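Local structure of uncharacterized HTH-type transcriptional regulator HI_0893 (Haemophilus influenzae, 3QKX) at residues Ala16-Met21 and Glu57-Arg62. The protein probably binds DNA at cis-regulatory sites and regulates transcription as a member of the TetR family. Sequence-based numbering, arbitrary orientation.
Sequences ATDRLM and EQFAHR
Phe-59 lays its ring against Thr-17, Asp-18 and Met-21 of helix 6-23 where this first helix of the TetR-type DNA-binding domain crosses helix 52-72, which runs on from that domain toward the C-terminal part. The two short segments cross nearly at right angles (100°), their axes 11.8 Å apart at closest approach with the Phe-59 ring lying between. CG is anti to the backbone N (chi1 177°), which carries the ring toward helix 6-23. CG and CD1 touch the Thr-17 methyl CG2, and CD1 also meets Thr-17 CB. CE1 comes within 3.6 Å of Thr-17 CG2, and CE2, across the ring from CE1, lies 3.4 Å from Met-21 CE, the selenomethionine methyl, which arrives obliquely. At the tip, CZ faces Asp-18 OD1, 3.6 Å away at the ring edge. The methyl CG2 of Thr-17 sits over the centre of one face in a CH-pi contact, while Thr-17 OG1 hydrogen-bonds the carbonyl O of Ile-13, one turn back.

Beside the ring, the buried Asp-18 divides its carboxylate: OD1 hydrogen-bonds Tyr-109 OH from helix 100-109, and OD2 takes the salt bridge from Arg-62. A bend at chi2 (-99°) brings the edge of the Arg-62 guanidinium to the Asp-18 carboxylate. NH2 also pairs with Glu-11, so two acids share the guanidinium, whose positive charge would probably favour ionised Asp-18. Arg-62 NH1 supplies the main bond, 2.7 Å to Asp-18 OD2 and nearly straight, in the guanidinium plane but reaching the oxygen from above the carboxylate plane; NH2 adds a weak second bond to OD2 at 3.4 Å.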
ATOM      1  N   ALA A  16       9.720  20.802  -2.529  1.00 73.48           N
ATOM      2  CA  ALA A  16       8.596  21.564  -2.007  1.00 75.83           C
ATOM      3  C   ALA A  16       7.265  20.950  -2.396  1.00 76.20           C
ATOM      4  O   ALA A  16       6.315  21.078  -1.669  1.00 80.76           O
ATOM      5  CB  ALA A  16       8.677  23.049  -2.501  1.00 75.59           C
ATOM      6  N   THR A  17       7.191  20.321  -3.561  1.00 73.76           N
ATOM      7  CA  THR A  17       5.978  19.630  -3.987  1.00 75.97           C
ATOM      8  C   THR A  17       5.623  18.511  -3.005  1.00 78.84           C
ATOM      9  O   THR A  17       4.478  18.396  -2.580  1.00 82.60           O
ATOM     10  CB  THR A  17       6.110  19.041  -5.410  1.00 73.69           C
ATOM     11  OG1 THR A  17       6.130  20.093  -6.373  1.00 72.04           O
ATOM     12  CG2 THR A  17       4.933  18.086  -5.719  1.00 78.90           C
ATOM     13  N   ASP A  18       6.620  17.708  -2.650  1.00 77.22           N
ATOM     14  CA  ASP A  18       6.472  16.700  -1.612  1.00 79.96           C
ATOM     15  C   ASP A  18       5.842  17.260  -0.339  1.00 85.09           C
ATOM     16  O   ASP A  18       4.824  16.745   0.129  1.00 89.49           O
ATOM     17  CB  ASP A  18       7.829  16.096  -1.263  1.00 77.35           C
ATOM     18  CG  ASP A  18       8.122  14.838  -2.024  1.00 75.59           C
ATOM     19  OD1 ASP A  18       7.251  13.942  -2.097  1.00 77.65           O
ATOM     20  OD2 ASP A  18       9.266  14.711  -2.488  1.00 74.68           O
ATOM     21  N   ARG A  19       6.427  18.334   0.186  1.00 85.68           N
ATOM     22  CA  ARG A  19       5.977  18.920   1.457  1.00 91.67           C
ATOM     23  C   ARG A  19       4.532  19.386   1.416  1.00 95.91           C
ATOM     24  O   ARG A  19       3.753  19.040   2.287  1.00101.98           O
ATOM     25  CB  ARG A  19       6.873  20.095   1.864  1.00 91.85           C
ATOM     26  CG  ARG A  19       8.278  19.683   2.269  1.00 91.35           C
ATOM     27  CD  ARG A  19       9.070  20.866   2.836  1.00 95.89           C
ATOM     28  NE  ARG A  19      10.344  20.977   2.134  1.00 94.81           N
ATOM     29  CZ  ARG A  19      10.690  21.910   1.232  1.00 93.52           C
ATOM     30  NH1 ARG A  19       9.907  22.963   0.940  1.00 94.98           N
ATOM     31  NH2 ARG A  19      11.881  21.814   0.649  1.00 90.85           N
ATOM     32  N   LEU A  20       4.182  20.159   0.395  1.00 94.72           N
ATOM     33  CA  LEU A  20       2.818  20.684   0.254  1.00 99.48           C
ATOM     34  C   LEU A  20       1.831  19.520   0.018  1.00103.01           C
ATOM     35  O   LEU A  20       0.682  19.556   0.488  1.00109.95           O
ATOM     36  CB  LEU A  20       2.742  21.752  -0.861  1.00 97.03           C
ATOM     37  CG  LEU A  20       1.724  22.893  -0.714  1.00100.87           C
HETATM   38  N   MSE A  21       2.305  18.451  -0.619  1.00 99.67           N
HETATM   39  CA  MSE A  21       1.489  17.245  -0.788  1.00102.82           C
HETATM   40  C   MSE A  21       1.286  16.472   0.530  1.00108.00           C
HETATM   41  O   MSE A  21       0.229  15.895   0.746  1.00114.12           O
HETATM   42  CB  MSE A  21       2.109  16.330  -1.846  1.00 97.63           C
HETATM   43  CG  MSE A  21       1.134  15.371  -2.465  1.00 99.90           C
HETATM   44 SE   MSE A  21       2.020  14.122  -3.609  0.75 93.53          SE
HETATM   45  CE  MSE A  21       2.700  15.324  -4.941  1.00 79.88           C
ATOM     46  N   GLU A  57       3.764  15.760 -13.860  1.00 93.85           N
ATOM     47  CA  GLU A  57       4.377  14.765 -14.763  1.00 95.96           C
ATOM     48  C   GLU A  57       5.860  14.584 -14.473  1.00 90.49           C
ATOM     49  O   GLU A  57       6.311  13.468 -14.217  1.00 90.54           O
ATOM     50  CB  GLU A  57       4.203  15.145 -16.249  1.00100.85           C
ATOM     51  CG  GLU A  57       2.779  14.996 -16.805  1.00109.67           C
ATOM     52  CD  GLU A  57       2.739  14.636 -18.297  1.00117.95           C
ATOM     53  OE1 GLU A  57       3.140  13.505 -18.658  1.00120.79           O
ATOM     54  OE2 GLU A  57       2.277  15.476 -19.103  1.00122.38           O
ATOM     55  N   GLN A  58       6.612  15.680 -14.524  1.00 87.11           N
ATOM     56  CA  GLN A  58       8.065  15.638 -14.281  1.00 82.96           C
ATOM     57  C   GLN A  58       8.384  15.178 -12.852  1.00 79.14           C
ATOM     58  O   GLN A  58       9.362  14.453 -12.638  1.00 77.96           O
ATOM     59  CB  GLN A  58       8.718  16.999 -14.570  1.00 80.72           C
ATOM     60  CG  GLN A  58       8.805  17.344 -16.065  1.00 85.95           C
ATOM     61  CD  GLN A  58       9.518  18.682 -16.338  1.00 86.91           C
ATOM     62  OE1 GLN A  58      10.525  19.017 -15.693  1.00 83.58           O
ATOM     63  NE2 GLN A  58       8.996  19.446 -17.305  1.00 90.92           N
ATOM     64  N   PHE A  59       7.549  15.591 -11.896  1.00 77.94           N
ATOM     65  CA  PHE A  59       7.668  15.159 -10.514  1.00 75.33           C
ATOM     66  C   PHE A  59       7.561  13.643 -10.397  1.00 77.28           C
ATOM     67  O   PHE A  59       8.370  13.020  -9.713  1.00 74.85           O
ATOM     68  CB  PHE A  59       6.584  15.827  -9.674  1.00 76.36           C
ATOM     69  CG  PHE A  59       6.563  15.393  -8.228  1.00 74.25           C
ATOM     70  CD1 PHE A  59       7.479  15.902  -7.320  1.00 70.43           C
ATOM     71  CD2 PHE A  59       5.607  14.511  -7.772  1.00 77.64           C
ATOM     72  CE1 PHE A  59       7.439  15.538  -5.977  1.00 70.34           C
ATOM     73  CE2 PHE A  59       5.570  14.129  -6.436  1.00 78.04           C
ATOM     74  CZ  PHE A  59       6.491  14.652  -5.538  1.00 74.59           C
ATOM     75  N   ALA A  60       6.559  13.066 -11.064  1.00 82.13           N
ATOM     76  CA  ALA A  60       6.413  11.608 -11.160  1.00 84.97           C
ATOM     77  C   ALA A  60       7.711  10.956 -11.598  1.00 83.43           C
ATOM     78  O   ALA A  60       8.205  10.058 -10.924  1.00 82.26           O
ATOM     79  CB  ALA A  60       5.297  11.240 -12.130  1.00 90.93           C
ATOM     80  N   HIS A  61       8.276  11.442 -12.703  1.00 84.33           N
ATOM     81  CA  HIS A  61       9.540  10.909 -13.241  1.00 84.20           C
ATOM     82  C   HIS A  61      10.672  11.002 -12.237  1.00 79.58           C
ATOM     83  O   HIS A  61      11.482  10.089 -12.119  1.00 79.23           O
ATOM     84  CB  HIS A  61       9.945  11.639 -14.532  1.00 86.11           C
ATOM     85  CG  HIS A  61       9.288  11.096 -15.757  1.00 93.97           C
ATOM     86  ND1 HIS A  61       9.624   9.873 -16.297  1.00 99.60           N
ATOM     87  CD2 HIS A  61       8.319  11.606 -16.554  1.00100.06           C
ATOM     88  CE1 HIS A  61       8.889   9.651 -17.374  1.00106.63           C
ATOM     89  NE2 HIS A  61       8.092  10.691 -17.556  1.00107.44           N
ATOM     90  N   ARG A  62      10.717  12.120 -11.525  1.00 77.27           N
ATOM     91  CA  ARG A  62      11.701  12.347 -10.475  1.00 74.13           C
ATOM     92  C   ARG A  62      11.485  11.383  -9.333  1.00 73.45           C
ATOM     93  O   ARG A  62      12.451  10.923  -8.735  1.00 72.41           O
ATOM     94  CB  ARG A  62      11.643  13.818 -10.009  1.00 72.67           C
ATOM     95  CG  ARG A  62      12.392  14.168  -8.721  1.00 72.25           C
ATOM     96  CD  ARG A  62      11.450  14.224  -7.548  1.00 75.38           C
ATOM     97  NE  ARG A  62      12.036  14.868  -6.379  1.00 76.18           N
ATOM     98  CZ  ARG A  62      11.436  14.946  -5.196  1.00 79.16           C
ATOM     99  NH1 ARG A  62      10.237  14.393  -4.995  1.00 82.83           N
ATOM    100  NH2 ARG A  62      12.040  15.567  -4.193  1.00 81.08           N
TER